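Long-range contacts in D-alanyl-D-alanine carboxypeptidase (Penicillin binding protein) family protein (PDB 6OSU), which probably removes the C-terminal D-alanine from peptidoglycan precursor peptides, as a serine-type D-Ala-D-Ala carboxypeptidase of the penicillin-binding protein family: residues Ile33-Val41 with Ser52-Arg60; Met43-Val51 with Gln362-Lys370. One frame throughout, in Å; residues are numbered along the deposited sequence.

Contact 1 (Ile33-Val41 with Ser52-Arg60); sequences IELDAPAWV and SEKNMDVRR
Trp40 and Lys54 meet through two first torsions. On Trp40, CG sits between the backbone N and the carbonyl carbon (chi1 77°), which lays the indole against the neighbouring strand; on Lys54, CG points opposite the backbone N (chi1 178°), and the chain runs out across the ring. Lys54 CB lies 3.5 Å from the centroid of the six-membered ring and only 9° off its normal, a CH-pi contact over the face. The chain then turns, bringing CE against CZ3 at the rim and close to the carbonyl of Ala37. Leu35 CD1 touches the opposite face near its rim, so the indole has neighbours above and below. At the edge, Trp40 NE1 donates to Ser52 OG at 3.1 Å, somewhat tilted from the ring plane, and this bond, with the packing on both faces, restricts the ring's rotation. Ser52 OG also has Ile33 CG2 beside it.

Alongside the indole the backbones pair: Trp40 N gives to Lys54 O and Lys54 N to Trp40 O, both at 3.0 Å. One residue on, the non-hydrogen-bonded pair Val41 and Glu53 packs on the other face of the sheet, CG2 of the valine against CB of the glutamate at 3.8 Å. Past the strand, Asn55 ND2 reaches back to Pro38 O at 2.9 Å, tying the departing turn Asn55-Val58 to the residue just before strand 39-44. Pro38 CG sits over one face of the Arg60 guanidinium, 3.9 Å from Arg60 NE, while Arg60 NH1 bonds to Ala285 O. Trp40 and Ile33 also touch Leu320 of helix 310-327. This is the open end of an antiparallel beta hairpin at the edge of the five-stranded sheet in the penicillin-binding catalytic domain.

Contact 2 (Met43-Val51 with Gln362-Lys370); sequences MDYRTGDIV and QNIYKTVPK
The loop that closes beta hairpin 39-54 meets strand 364-369 here, joining the catalytic domain of this S11 peptidase to its PBP5-type C-terminal domain. The one clear hydrogen bond between the two segments runs from a strand N-H to a carboxylate: Thr367 N donates to Asp49 OD2 at 2.8 Å and almost straight, 175°. It reaches the oxygen on its anti side, slightly out of the carboxylate plane. The same OD2 lies 3.2 Å from Lys366 CG. Lys366 NZ, 4.6 Å from Asp49 OD2, makes no salt bridge but may still favour the charged carboxylate.

Asp49 is backed by a turn that folds on itself. Asp44 OD1 takes the N-H of Thr47 nearly along its C-O axis in an Asx motif, and the Thr47 hydroxyl from above the carboxylate plane. Thr47 OG1 in turn accepts from Asp49 N, an ST turn; with OG1 between its own backbone N and carbonyl carbon (chi1 63°), it can serve both neighbours. Thr47 OG1 and Thr367 OG1 come within 2.7 Å of each other. Asn330, on strand 328-334, bonds to both Asp44 OD1 and Thr367 OG1, completing a polar cluster that spans the domain boundary.

Apolar contacts close the sides. Val51 CG1 meets Thr367 CG2 at 3.7 Å, the two side chains crossing at about a right angle. Thr47 CG2 is 3.5 Å from Tyr365 CD2, and Arg46 CB lies at the ring's edge, near its plane. The arginine itself is held by a salt bridge from NH2 to Glu298. Its guanidinium stands nearly perpendicular to the tyrosine ring, the planes 88° apart, and Tyr365 OH sits over the centre of one guanidinium face, 3.4 Å from Arg46 CZ.

Overall arrangement
Contacts 1 and 2 divide one hairpin between them: 33-41 with 52-60 forms its open end, whereas 43-51 carries its turn, and both use strands 39-44 and 50-54. Their centres are about 19 Å apart. Side chains bridge the two directly, Met56 SD lying 3.7 Å from Ile50 CD1 and Val41 CG2 3.9 Å from Ile50 CG2. Contact 1 stays inside the catalytic domain and packs toward helix 310-327; contact 2 reaches 311 residues along the chain to the C-terminal domain. Neither is at the predicted catalytic residues Ser64, Lys67 and Ser124; strand 50-54 forms the edge of the sheet opposite strand 274-282, which carries the predicted substrate-binding Lys278.

Contact 1 (Ile33-Val41 with Ser52-Arg60)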
ATOM      1  N   ILE A  33       3.379 -19.396  -2.540  1.00 83.78           N
ATOM      2  CA  ILE A  33       3.668 -18.914  -3.884  1.00 84.53           C
ATOM      3  C   ILE A  33       5.176 -18.895  -4.119  1.00 85.44           C
ATOM      4  O   ILE A  33       5.977 -18.726  -3.188  1.00 86.58           O
ATOM      5  CB  ILE A  33       3.045 -17.520  -4.083  1.00 85.33           C
ATOM      6  CG1 ILE A  33       2.987 -17.148  -5.565  1.00 85.97           C
ATOM      7  CG2 ILE A  33       3.797 -16.469  -3.281  1.00 86.49           C
ATOM      8  CD1 ILE A  33       1.743 -17.647  -6.263  1.00 86.28           C
ATOM      9  N   GLU A  34       5.573 -19.086  -5.376  1.00 86.13           N
ATOM     10  CA  GLU A  34       6.980 -19.083  -5.762  1.00 87.24           C
ATOM     11  C   GLU A  34       7.194 -18.102  -6.903  1.00 85.55           C
ATOM     12  O   GLU A  34       6.597 -18.249  -7.974  1.00 86.91           O
ATOM     13  CB  GLU A  34       7.450 -20.480  -6.177  1.00 91.06           C
ATOM     14  CG  GLU A  34       7.961 -21.345  -5.039  1.00 93.56           C
ATOM     15  CD  GLU A  34       8.864 -22.468  -5.529  1.00 97.43           C
ATOM     16  OE1 GLU A  34       9.552 -22.277  -6.556  1.00 99.76           O
ATOM     17  OE2 GLU A  34       8.883 -23.543  -4.891  1.00 97.88           O
ATOM     18  N   LEU A  35       8.042 -17.107  -6.669  1.00 83.09           N
ATOM     19  CA  LEU A  35       8.549 -16.211  -7.695  1.00 82.66           C
ATOM     20  C   LEU A  35      10.070 -16.250  -7.653  1.00 84.35           C
ATOM     21  O   LEU A  35      10.671 -16.738  -6.692  1.00 85.55           O
ATOM     22  CB  LEU A  35       8.047 -14.776  -7.483  1.00 80.41           C
ATOM     23  CG  LEU A  35       6.613 -14.568  -6.989  1.00 77.98           C
ATOM     24  CD1 LEU A  35       6.364 -13.093  -6.717  1.00 77.70           C
ATOM     25  CD2 LEU A  35       5.603 -15.108  -7.985  1.00 78.47           C
ATOM     26  N   ASP A  36      10.703 -15.738  -8.704  1.00 85.05           N
ATOM     27  CA  ASP A  36      12.155 -15.619  -8.712  1.00 86.71           C
ATOM     28  C   ASP A  36      12.623 -14.223  -8.321  1.00 85.29           C
ATOM     29  O   ASP A  36      13.806 -13.907  -8.482  1.00 87.42           O
ATOM     30  CB  ASP A  36      12.729 -16.030 -10.077  1.00 91.09           C
ATOM     31  CG  ASP A  36      12.178 -15.212 -11.232  1.00 93.58           C
ATOM     32  OD1 ASP A  36      11.824 -14.031 -11.037  1.00 93.96           O
ATOM     33  OD2 ASP A  36      12.106 -15.768 -12.350  1.00 96.23           O
ATOM     34  N   ALA A  37      11.721 -13.380  -7.827  1.00 81.28           N
ATOM     35  CA  ALA A  37      12.135 -12.115  -7.245  1.00 79.04           C
ATOM     36  C   ALA A  37      12.928 -12.383  -5.968  1.00 75.84           C
ATOM     37  O   ALA A  37      12.538 -13.233  -5.162  1.00 74.24           O
ATOM     38  CB  ALA A  37      10.929 -11.231  -6.935  1.00 78.02           C
ATOM     39  N   PRO A  38      14.055 -11.700  -5.770  1.00 74.95           N
ATOM     40  CA  PRO A  38      14.820 -11.892  -4.528  1.00 74.24           C
ATOM     41  C   PRO A  38      14.063 -11.508  -3.264  1.00 73.18           C
ATOM     42  O   PRO A  38      14.443 -11.966  -2.178  1.00 72.52           O
ATOM     43  CB  PRO A  38      16.055 -11.005  -4.733  1.00 75.49           C
ATOM     44  CG  PRO A  38      15.700 -10.076  -5.857  1.00 75.74           C
ATOM     45  CD  PRO A  38      14.748 -10.825  -6.727  1.00 75.80           C
ATOM     46  N   ALA A  39      13.012 -10.692  -3.357  1.00 56.83           N
ATOM     47  CA  ALA A  39      12.260 -10.296  -2.175  1.00 55.63           C
ATOM     48  C   ALA A  39      10.872  -9.822  -2.585  1.00 55.05           C
ATOM     49  O   ALA A  39      10.698  -9.219  -3.646  1.00 55.49           O
ATOM     50  CB  ALA A  39      12.982  -9.189  -1.398  1.00 54.41           C
ATOM     51  N   TRP A  40       9.891 -10.096  -1.725  1.00 53.96           N
ATOM     52  CA  TRP A  40       8.540  -9.590  -1.929  1.00 51.36           C
ATOM     53  C   TRP A  40       7.765  -9.671  -0.623  1.00 51.01           C
ATOM     54  O   TRP A  40       8.164 -10.362   0.318  1.00 52.82           O
ATOM     55  CB  TRP A  40       7.793 -10.355  -3.031  1.00 51.94           C
ATOM     56  CG  TRP A  40       7.286 -11.710  -2.618  1.00 53.97           C
ATOM     57  CD1 TRP A  40       6.182 -11.980  -1.857  1.00 53.88           C
ATOM     58  CD2 TRP A  40       7.851 -12.979  -2.967  1.00 56.21           C
ATOM     59  NE1 TRP A  40       6.036 -13.336  -1.700  1.00 56.09           N
ATOM     60  CE2 TRP A  40       7.045 -13.972  -2.373  1.00 57.20           C
ATOM     61  CE3 TRP A  40       8.961 -13.374  -3.718  1.00 57.85           C
ATOM     62  CZ2 TRP A  40       7.315 -15.332  -2.508  1.00 58.92           C
ATOM     63  CZ3 TRP A  40       9.226 -14.726  -3.851  1.00 60.40           C
ATOM     64  CH2 TRP A  40       8.406 -15.688  -3.248  1.00 60.56           C
ATOM     65  N   VAL A  41       6.638  -8.962  -0.590  1.00 48.88           N
ATOM     66  CA  VAL A  41       5.699  -9.030   0.525  1.00 48.44           C
ATOM     67  C   VAL A  41       4.318  -8.648   0.010  1.00 47.22           C
ATOM     68  O   VAL A  41       4.182  -7.792  -0.867  1.00 47.03           O
ATOM     69  CB  VAL A  41       6.132  -8.123   1.699  1.00 48.38           C
ATOM     70  CG1 VAL A  41       5.970  -6.655   1.338  1.00 46.04           C
ATOM     71  CG2 VAL A  41       5.336  -8.463   2.962  1.00 48.83           C
ATOM     72  N   SER A  52       1.785 -13.265   2.330  1.00 54.76           N
ATOM     73  CA  SER A  52       2.795 -13.868   1.473  1.00 55.57           C
ATOM     74  C   SER A  52       4.037 -12.991   1.512  1.00 55.74           C
ATOM     75  O   SER A  52       3.929 -11.764   1.441  1.00 55.55           O
ATOM     76  CB  SER A  52       2.283 -14.015   0.033  1.00 55.79           C
ATOM     77  OG  SER A  52       3.287 -14.543  -0.819  1.00 57.63           O
ATOM     78  N   GLU A  53       5.206 -13.619   1.639  1.00 56.68           N
ATOM     79  CA  GLU A  53       6.451 -12.860   1.638  1.00 56.95           C
ATOM     80  C   GLU A  53       7.630 -13.808   1.497  1.00 58.03           C
ATOM     81  O   GLU A  53       7.566 -14.967   1.916  1.00 60.38           O
ATOM     82  CB  GLU A  53       6.603 -12.018   2.915  1.00 57.93           C
ATOM     83  CG  GLU A  53       6.717 -12.819   4.211  1.00 61.87           C
ATOM     84  CD  GLU A  53       8.147 -13.215   4.545  1.00 66.34           C
ATOM     85  OE1 GLU A  53       8.338 -14.054   5.448  1.00 70.00           O
ATOM     86  OE2 GLU A  53       9.083 -12.694   3.906  1.00 66.99           O
ATOM     87  N   LYS A  54       8.705 -13.295   0.902  1.00 57.80           N
ATOM     88  CA  LYS A  54      10.015 -13.933   0.941  1.00 61.32           C
ATOM     89  C   LYS A  54      11.063 -12.855   1.163  1.00 59.81           C
ATOM     90  O   LYS A  54      11.039 -11.819   0.490  1.00 56.55           O
ATOM     91  CB  LYS A  54      10.331 -14.714  -0.345  1.00 63.78           C
ATOM     92  CG  LYS A  54      11.729 -15.336  -0.337  1.00 67.97           C
ATOM     93  CD  LYS A  54      11.959 -16.300  -1.502  1.00 72.16           C
ATOM     94  CE  LYS A  54      12.432 -15.580  -2.758  1.00 73.03           C
ATOM     95  NZ  LYS A  54      12.775 -16.541  -3.848  1.00 76.09           N
ATOM     96  N   ASN A  55      11.967 -13.098   2.114  1.00 61.41           N
ATOM     97  CA  ASN A  55      13.092 -12.201   2.388  1.00 61.57           C
ATOM     98  C   ASN A  55      12.617 -10.776   2.658  1.00 59.89           C
ATOM     99  O   ASN A  55      13.280  -9.800   2.301  1.00 59.42           O
ATOM    100  CB  ASN A  55      14.099 -12.224   1.236  1.00 62.16           C
ATOM    101  CG  ASN A  55      14.749 -13.578   1.056  1.00 64.56           C
ATOM    102  OD1 ASN A  55      15.183 -14.205   2.024  1.00 66.46           O
ATOM    103  ND2 ASN A  55      14.819 -14.038  -0.190  1.00 64.65           N
ATOM    104  N   MET A  56      11.452 -10.649   3.300  1.00 59.84           N
ATOM    105  CA  MET A  56      10.811  -9.343   3.414  1.00 58.12           C
ATOM    106  C   MET A  56      11.604  -8.355   4.259  1.00 57.08           C
ATOM    107  O   MET A  56      11.290  -7.161   4.228  1.00 54.81           O
ATOM    108  CB  MET A  56       9.398  -9.486   3.986  1.00 58.85           C
ATOM    109  CG  MET A  56       9.345  -9.865   5.454  1.00 62.25           C
ATOM    110  SD  MET A  56       7.668  -9.787   6.118  1.00 63.60           S
ATOM    111  CE  MET A  56       7.939 -10.370   7.790  1.00 65.12           C
ATOM    112  N   ASP A  57      12.622  -8.810   4.990  1.00 59.20           N
ATOM    113  CA  ASP A  57      13.441  -7.940   5.823  1.00 60.81           C
ATOM    114  C   ASP A  57      14.875  -7.816   5.325  1.00 62.51           C
ATOM    115  O   ASP A  57      15.707  -7.215   6.012  1.00 64.30           O
ATOM    116  CB  ASP A  57      13.436  -8.435   7.270  1.00 64.21           C
ATOM    117  CG  ASP A  57      12.088  -8.263   7.936  1.00 65.78           C
ATOM    118  OD1 ASP A  57      11.440  -7.213   7.723  1.00 65.15           O
ATOM    119  OD2 ASP A  57      11.671  -9.182   8.668  1.00 68.32           O
ATOM    120  N   VAL A  58      15.186  -8.364   4.151  1.00 62.11           N
ATOM    121  CA  VAL A  58      16.532  -8.264   3.595  1.00 63.10           C
ATOM    122  C   VAL A  58      16.708  -6.885   2.977  1.00 60.70           C
ATOM    123  O   VAL A  58      15.849  -6.410   2.226  1.00 57.64           O
ATOM    124  CB  VAL A  58      16.783  -9.378   2.565  1.00 65.11           C
ATOM    125  CG1 VAL A  58      18.144  -9.200   1.905  1.00 67.47           C
ATOM    126  CG2 VAL A  58      16.694 -10.745   3.231  1.00 67.05           C
ATOM    127  N   ARG A  59      17.821  -6.235   3.294  1.00 62.43           N
ATOM    128  CA  ARG A  59      18.049  -4.870   2.846  1.00 61.52           C
ATOM    129  C   ARG A  59      18.515  -4.860   1.392  1.00 61.05           C
ATOM    130  O   ARG A  59      19.508  -5.508   1.045  1.00 63.54           O
ATOM    131  CB  ARG A  59      19.065  -4.193   3.760  1.00 63.49           C
ATOM    132  CG  ARG A  59      18.506  -3.956   5.148  1.00 64.56           C
ATOM    133  CD  ARG A  59      19.534  -3.421   6.121  1.00 68.73           C
ATOM    134  NE  ARG A  59      18.915  -3.147   7.414  1.00 69.78           N
ATOM    135  CZ  ARG A  59      19.501  -2.476   8.401  1.00 71.52           C
ATOM    136  NH1 ARG A  59      20.730  -2.003   8.247  1.00 73.11           N
ATOM    137  NH2 ARG A  59      18.851  -2.277   9.539  1.00 71.45           N
ATOM    138  N   ARG A  60      17.787  -4.136   0.546  1.00 58.27           N
ATOM    139  CA  ARG A  60      18.120  -3.966  -0.859  1.00 59.03           C
ATOM    140  C   ARG A  60      18.042  -2.488  -1.210  1.00 56.47           C
ATOM    141  O   ARG A  60      17.579  -1.666  -0.415  1.00 54.17           O
ATOM    142  CB  ARG A  60      17.183  -4.771  -1.772  1.00 59.78           C
ATOM    143  CG  ARG A  60      17.004  -6.225  -1.395  1.00 62.41           C
ATOM    144  CD  ARG A  60      16.349  -6.986  -2.540  1.00 64.07           C
ATOM    145  NE  ARG A  60      17.331  -7.471  -3.510  1.00 68.16           N
ATOM    146  CZ  ARG A  60      17.650  -6.845  -4.640  1.00 68.58           C
ATOM    147  NH1 ARG A  60      17.065  -5.700  -4.958  1.00 66.04           N
ATOM    148  NH2 ARG A  60      18.557  -7.370  -5.453  1.00 72.07           N
TER

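Contact 2 (Met43-Val51 with Gln362-Lys370)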
ATOM      1  N   MET A  43       0.552  -7.634   1.763  1.00 50.09           N
ATOM      2  CA  MET A  43      -0.050  -7.253   3.032  1.00 51.46           C
ATOM      3  C   MET A  43      -1.470  -6.759   2.803  1.00 51.00           C
ATOM      4  O   MET A  43      -1.738  -6.044   1.833  1.00 50.10           O
ATOM      5  CB  MET A  43       0.791  -6.167   3.721  1.00 51.94           C
ATOM      6  CG  MET A  43       0.088  -5.433   4.841  1.00 54.06           C
ATOM      7  SD  MET A  43       1.057  -4.045   5.465  1.00 55.10           S
ATOM      8  CE  MET A  43       2.483  -4.904   6.128  1.00 55.33           C
ATOM      9  N   ASP A  44      -2.379  -7.151   3.693  1.00 52.37           N
ATOM     10  CA  ASP A  44      -3.735  -6.621   3.670  1.00 53.21           C
ATOM     11  C   ASP A  44      -3.765  -5.237   4.307  1.00 53.19           C
ATOM     12  O   ASP A  44      -3.093  -4.981   5.310  1.00 53.43           O
ATOM     13  CB  ASP A  44      -4.701  -7.561   4.393  1.00 54.93           C
ATOM     14  CG  ASP A  44      -6.107  -6.996   4.481  1.00 56.49           C
ATOM     15  OD1 ASP A  44      -6.423  -6.330   5.488  1.00 57.16           O
ATOM     16  OD2 ASP A  44      -6.890  -7.198   3.527  1.00 57.06           O
ATOM     17  N   TYR A  45      -4.553  -4.341   3.715  1.00 53.61           N
ATOM     18  CA  TYR A  45      -4.496  -2.937   4.106  1.00 52.60           C
ATOM     19  C   TYR A  45      -5.160  -2.702   5.457  1.00 53.10           C
ATOM     20  O   TYR A  45      -4.604  -2.010   6.318  1.00 54.17           O
ATOM     21  CB  TYR A  45      -5.141  -2.067   3.028  1.00 52.62           C
ATOM     22  CG  TYR A  45      -5.423  -0.661   3.495  1.00 52.91           C
ATOM     23  CD1 TYR A  45      -4.385   0.224   3.763  1.00 51.52           C
ATOM     24  CD2 TYR A  45      -6.728  -0.218   3.676  1.00 54.68           C
ATOM     25  CE1 TYR A  45      -4.638   1.507   4.201  1.00 53.14           C
ATOM     26  CE2 TYR A  45      -6.992   1.066   4.110  1.00 55.67           C
ATOM     27  CZ  TYR A  45      -5.943   1.923   4.370  1.00 55.67           C
ATOM     28  OH  TYR A  45      -6.203   3.200   4.804  1.00 57.95           O
ATOM     29  N   ARG A  46      -6.349  -3.268   5.665  1.00 52.84           N
ATOM     30  CA  ARG A  46      -7.099  -2.951   6.875  1.00 54.59           C
ATOM     31  C   ARG A  46      -6.553  -3.680   8.100  1.00 55.96           C
ATOM     32  O   ARG A  46      -6.542  -3.119   9.201  1.00 58.40           O
ATOM     33  CB  ARG A  46      -8.580  -3.266   6.670  1.00 56.58           C
ATOM     34  CG  ARG A  46      -9.301  -2.232   5.815  1.00 56.99           C
ATOM     35  CD  ARG A  46     -10.765  -2.575   5.624  1.00 59.63           C
ATOM     36  NE  ARG A  46     -10.944  -3.822   4.886  1.00 61.52           N
ATOM     37  CZ  ARG A  46     -12.125  -4.301   4.508  1.00 65.62           C
ATOM     38  NH1 ARG A  46     -13.238  -3.634   4.795  1.00 69.47           N
ATOM     39  NH2 ARG A  46     -12.200  -5.446   3.842  1.00 64.80           N
ATOM     40  N   THR A  47      -6.096  -4.920   7.940  1.00 54.93           N
ATOM     41  CA  THR A  47      -5.587  -5.668   9.081  1.00 56.04           C
ATOM     42  C   THR A  47      -4.089  -5.507   9.280  1.00 54.73           C
ATOM     43  O   THR A  47      -3.589  -5.800  10.374  1.00 56.42           O
ATOM     44  CB  THR A  47      -5.894  -7.163   8.935  1.00 56.18           C
ATOM     45  OG1 THR A  47      -5.222  -7.673   7.776  1.00 55.75           O
ATOM     46  CG2 THR A  47      -7.394  -7.408   8.804  1.00 56.20           C
ATOM     47  N   GLY A  48      -3.363  -5.055   8.260  1.00 51.24           N
ATOM     48  CA  GLY A  48      -1.920  -5.094   8.300  1.00 50.65           C
ATOM     49  C   GLY A  48      -1.325  -6.481   8.211  1.00 52.59           C
ATOM     50  O   GLY A  48      -0.096  -6.612   8.243  1.00 52.10           O
ATOM     51  N   ASP A  49      -2.155  -7.516   8.090  1.00 54.02           N
ATOM     52  CA  ASP A  49      -1.666  -8.886   8.039  1.00 54.19           C
ATOM     53  C   ASP A  49      -0.861  -9.145   6.772  1.00 51.34           C
ATOM     54  O   ASP A  49      -1.192  -8.657   5.686  1.00 50.71           O
ATOM     55  CB  ASP A  49      -2.835  -9.869   8.108  1.00 57.34           C
ATOM     56  CG  ASP A  49      -3.480  -9.912   9.478  1.00 59.46           C
ATOM     57  OD1 ASP A  49      -2.893  -9.359  10.435  1.00 60.40           O
ATOM     58  OD2 ASP A  49      -4.579 -10.498   9.593  1.00 59.63           O
ATOM     59  N   ILE A  50       0.194  -9.938   6.920  1.00 50.41           N
ATOM     60  CA  ILE A  50       1.031 -10.377   5.812  1.00 49.63           C
ATOM     61  C   ILE A  50       0.575 -11.770   5.403  1.00 51.28           C
ATOM     62  O   ILE A  50       0.554 -12.692   6.227  1.00 52.72           O
ATOM     63  CB  ILE A  50       2.515 -10.372   6.207  1.00 49.98           C
ATOM     64  CG1 ILE A  50       2.974  -8.943   6.516  1.00 49.56           C
ATOM     65  CG2 ILE A  50       3.362 -11.023   5.119  1.00 49.12           C
ATOM     66  CD1 ILE A  50       4.270  -8.880   7.295  1.00 50.98           C
ATOM     67  N   VAL A  51       0.201 -11.925   4.136  1.00 51.26           N
ATOM     68  CA  VAL A  51      -0.297 -13.201   3.631  1.00 53.93           C
ATOM     69  C   VAL A  51       0.714 -13.930   2.759  1.00 55.63           C
ATOM     70  O   VAL A  51       0.514 -15.123   2.473  1.00 57.30           O
ATOM     71  CB  VAL A  51      -1.623 -13.022   2.861  1.00 53.13           C
ATOM     72  CG1 VAL A  51      -2.677 -12.400   3.766  1.00 52.15           C
ATOM     73  CG2 VAL A  51      -1.409 -12.176   1.607  1.00 50.44           C
ATOM     74  N   GLN A 362      -9.832  -5.956  23.143  1.00 79.05           N
ATOM     75  CA  GLN A 362      -9.294  -5.898  21.794  1.00 77.03           C
ATOM     76  C   GLN A 362     -10.187  -6.670  20.830  1.00 72.43           C
ATOM     77  O   GLN A 362     -10.892  -7.604  21.219  1.00 71.29           O
ATOM     78  CB  GLN A 362      -7.877  -6.474  21.747  1.00 77.38           C
ATOM     79  CG  GLN A 362      -6.912  -5.846  22.729  1.00 82.72           C
ATOM     80  CD  GLN A 362      -6.476  -4.464  22.301  1.00 87.30           C
ATOM     81  OE1 GLN A 362      -5.827  -4.301  21.267  1.00 87.26           O
ATOM     82  NE2 GLN A 362      -6.832  -3.456  23.091  1.00 91.82           N
ATOM     83  N   ASN A 363     -10.153  -6.262  19.566  1.00 69.94           N
ATOM     84  CA  ASN A 363     -10.771  -7.051  18.517  1.00 66.70           C
ATOM     85  C   ASN A 363      -9.814  -8.140  18.047  1.00 63.92           C
ATOM     86  O   ASN A 363      -8.610  -8.113  18.323  1.00 65.25           O
ATOM     87  CB  ASN A 363     -11.158  -6.174  17.323  1.00 67.02           C
ATOM     88  CG  ASN A 363     -12.232  -5.162  17.657  1.00 70.50           C
ATOM     89  OD1 ASN A 363     -13.287  -5.509  18.188  1.00 72.42           O
ATOM     90  ND2 ASN A 363     -11.969  -3.900  17.343  1.00 72.29           N
ATOM     91  N   ILE A 364     -10.367  -9.112  17.333  1.00 60.51           N
ATOM     92  CA  ILE A 364      -9.586  -9.996  16.478  1.00 57.08           C
ATOM     93  C   ILE A 364     -10.147  -9.818  15.075  1.00 55.82           C
ATOM     94  O   ILE A 364     -11.165 -10.423  14.713  1.00 54.49           O
ATOM     95  CB  ILE A 364      -9.631 -11.460  16.924  1.00 54.58           C
ATOM     96  CG1 ILE A 364      -9.048 -11.612  18.330  1.00 55.53           C
ATOM     97  CG2 ILE A 364      -8.843 -12.325  15.948  1.00 51.84           C
ATOM     98  CD1 ILE A 364      -8.949 -13.060  18.789  1.00 54.26           C
ATOM     99  N   TYR A 365      -9.504  -8.958  14.294  1.00 56.42           N
ATOM    100  CA  TYR A 365      -9.870  -8.688  12.909  1.00 54.80           C
ATOM    101  C   TYR A 365      -8.696  -9.142  12.058  1.00 54.12           C
ATOM    102  O   TYR A 365      -7.632  -8.513  12.080  1.00 53.85           O
ATOM    103  CB  TYR A 365     -10.184  -7.205  12.715  1.00 55.61           C
ATOM    104  CG  TYR A 365     -10.712  -6.835  11.348  1.00 55.29           C
ATOM    105  CD1 TYR A 365     -11.871  -7.418  10.844  1.00 54.66           C
ATOM    106  CD2 TYR A 365     -10.066  -5.884  10.570  1.00 55.43           C
ATOM    107  CE1 TYR A 365     -12.358  -7.072   9.592  1.00 54.01           C
ATOM    108  CE2 TYR A 365     -10.543  -5.532   9.323  1.00 54.90           C
ATOM    109  CZ  TYR A 365     -11.689  -6.126   8.838  1.00 54.22           C
ATOM    110  OH  TYR A 365     -12.158  -5.774   7.593  1.00 54.73           O
ATOM    111  N   LYS A 366      -8.877 -10.243  11.325  1.00 53.60           N
ATOM    112  CA  LYS A 366      -7.761 -10.939  10.703  1.00 54.93           C
ATOM    113  C   LYS A 366      -8.053 -11.252   9.239  1.00 55.61           C
ATOM    114  O   LYS A 366      -9.203 -11.465   8.842  1.00 55.52           O
ATOM    115  CB  LYS A 366      -7.442 -12.236  11.469  1.00 55.65           C
ATOM    116  CG  LYS A 366      -6.047 -12.793  11.224  1.00 57.58           C
ATOM    117  CD  LYS A 366      -5.795 -14.048  12.051  1.00 59.02           C
ATOM    118  CE  LYS A 366      -4.622 -14.863  11.504  1.00 60.85           C
ATOM    119  NZ  LYS A 366      -3.289 -14.306  11.880  1.00 63.52           N
ATOM    120  N   THR A 367      -6.990 -11.271   8.440  1.00 56.51           N
ATOM    121  CA  THR A 367      -7.054 -11.720   7.052  1.00 56.27           C
ATOM    122  C   THR A 367      -6.748 -13.214   7.023  1.00 55.93           C
ATOM    123  O   THR A 367      -5.623 -13.631   7.318  1.00 56.76           O
ATOM    124  CB  THR A 367      -6.070 -10.937   6.186  1.00 57.54           C
ATOM    125  OG1 THR A 367      -6.395  -9.542   6.232  1.00 58.41           O
ATOM    126  CG2 THR A 367      -6.122 -11.420   4.744  1.00 57.53           C
ATOM    127  N   VAL A 368      -7.746 -14.020   6.676  1.00 55.04           N
ATOM    128  CA  VAL A 368      -7.621 -15.476   6.733  1.00 55.27           C
ATOM    129  C   VAL A 368      -8.060 -16.053   5.394  1.00 54.81           C
ATOM    130  O   VAL A 368      -8.783 -15.400   4.626  1.00 53.62           O
ATOM    131  CB  VAL A 368      -8.449 -16.072   7.897  1.00 55.91           C
ATOM    132  CG1 VAL A 368      -7.937 -15.558   9.235  1.00 56.53           C
ATOM    133  CG2 VAL A 368      -9.919 -15.741   7.727  1.00 55.31           C
ATOM    134  N   PRO A 369      -7.625 -17.273   5.074  1.00 55.64           N
ATOM    135  CA  PRO A 369      -8.074 -17.905   3.826  1.00 56.24           C
ATOM    136  C   PRO A 369      -9.587 -18.062   3.796  1.00 55.76           C
ATOM    137  O   PRO A 369     -10.216 -18.383   4.808  1.00 55.24           O
ATOM    138  CB  PRO A 369      -7.371 -19.266   3.846  1.00 58.11           C
ATOM    139  CG  PRO A 369      -6.175 -19.061   4.724  1.00 57.73           C
ATOM    140  CD  PRO A 369      -6.605 -18.081   5.768  1.00 55.92           C
ATOM    141  N   LYS A 370     -10.172 -17.824   2.614  1.00 56.28           N
ATOM    142  CA  LYS A 370     -11.609 -18.011   2.442  1.00 58.29           C
ATOM    143  C   LYS A 370     -12.034 -19.415   2.844  1.00 60.59           C
ATOM    144  O   LYS A 370     -13.109 -19.607   3.423  1.00 61.89           O
ATOM    145  CB  LYS A 370     -12.014 -17.751   0.992  1.00 61.18           C
ATOM    146  CG  LYS A 370     -12.145 -16.296   0.594  1.00 61.84           C
ATOM    147  CD  LYS A 370     -12.913 -16.189  -0.718  1.00 64.79           C
ATOM    148  CE  LYS A 370     -12.121 -15.451  -1.787  1.00 66.11           C
ATOM    149  NZ  LYS A 370     -11.959 -13.999  -1.483  1.00 65.80           N
TER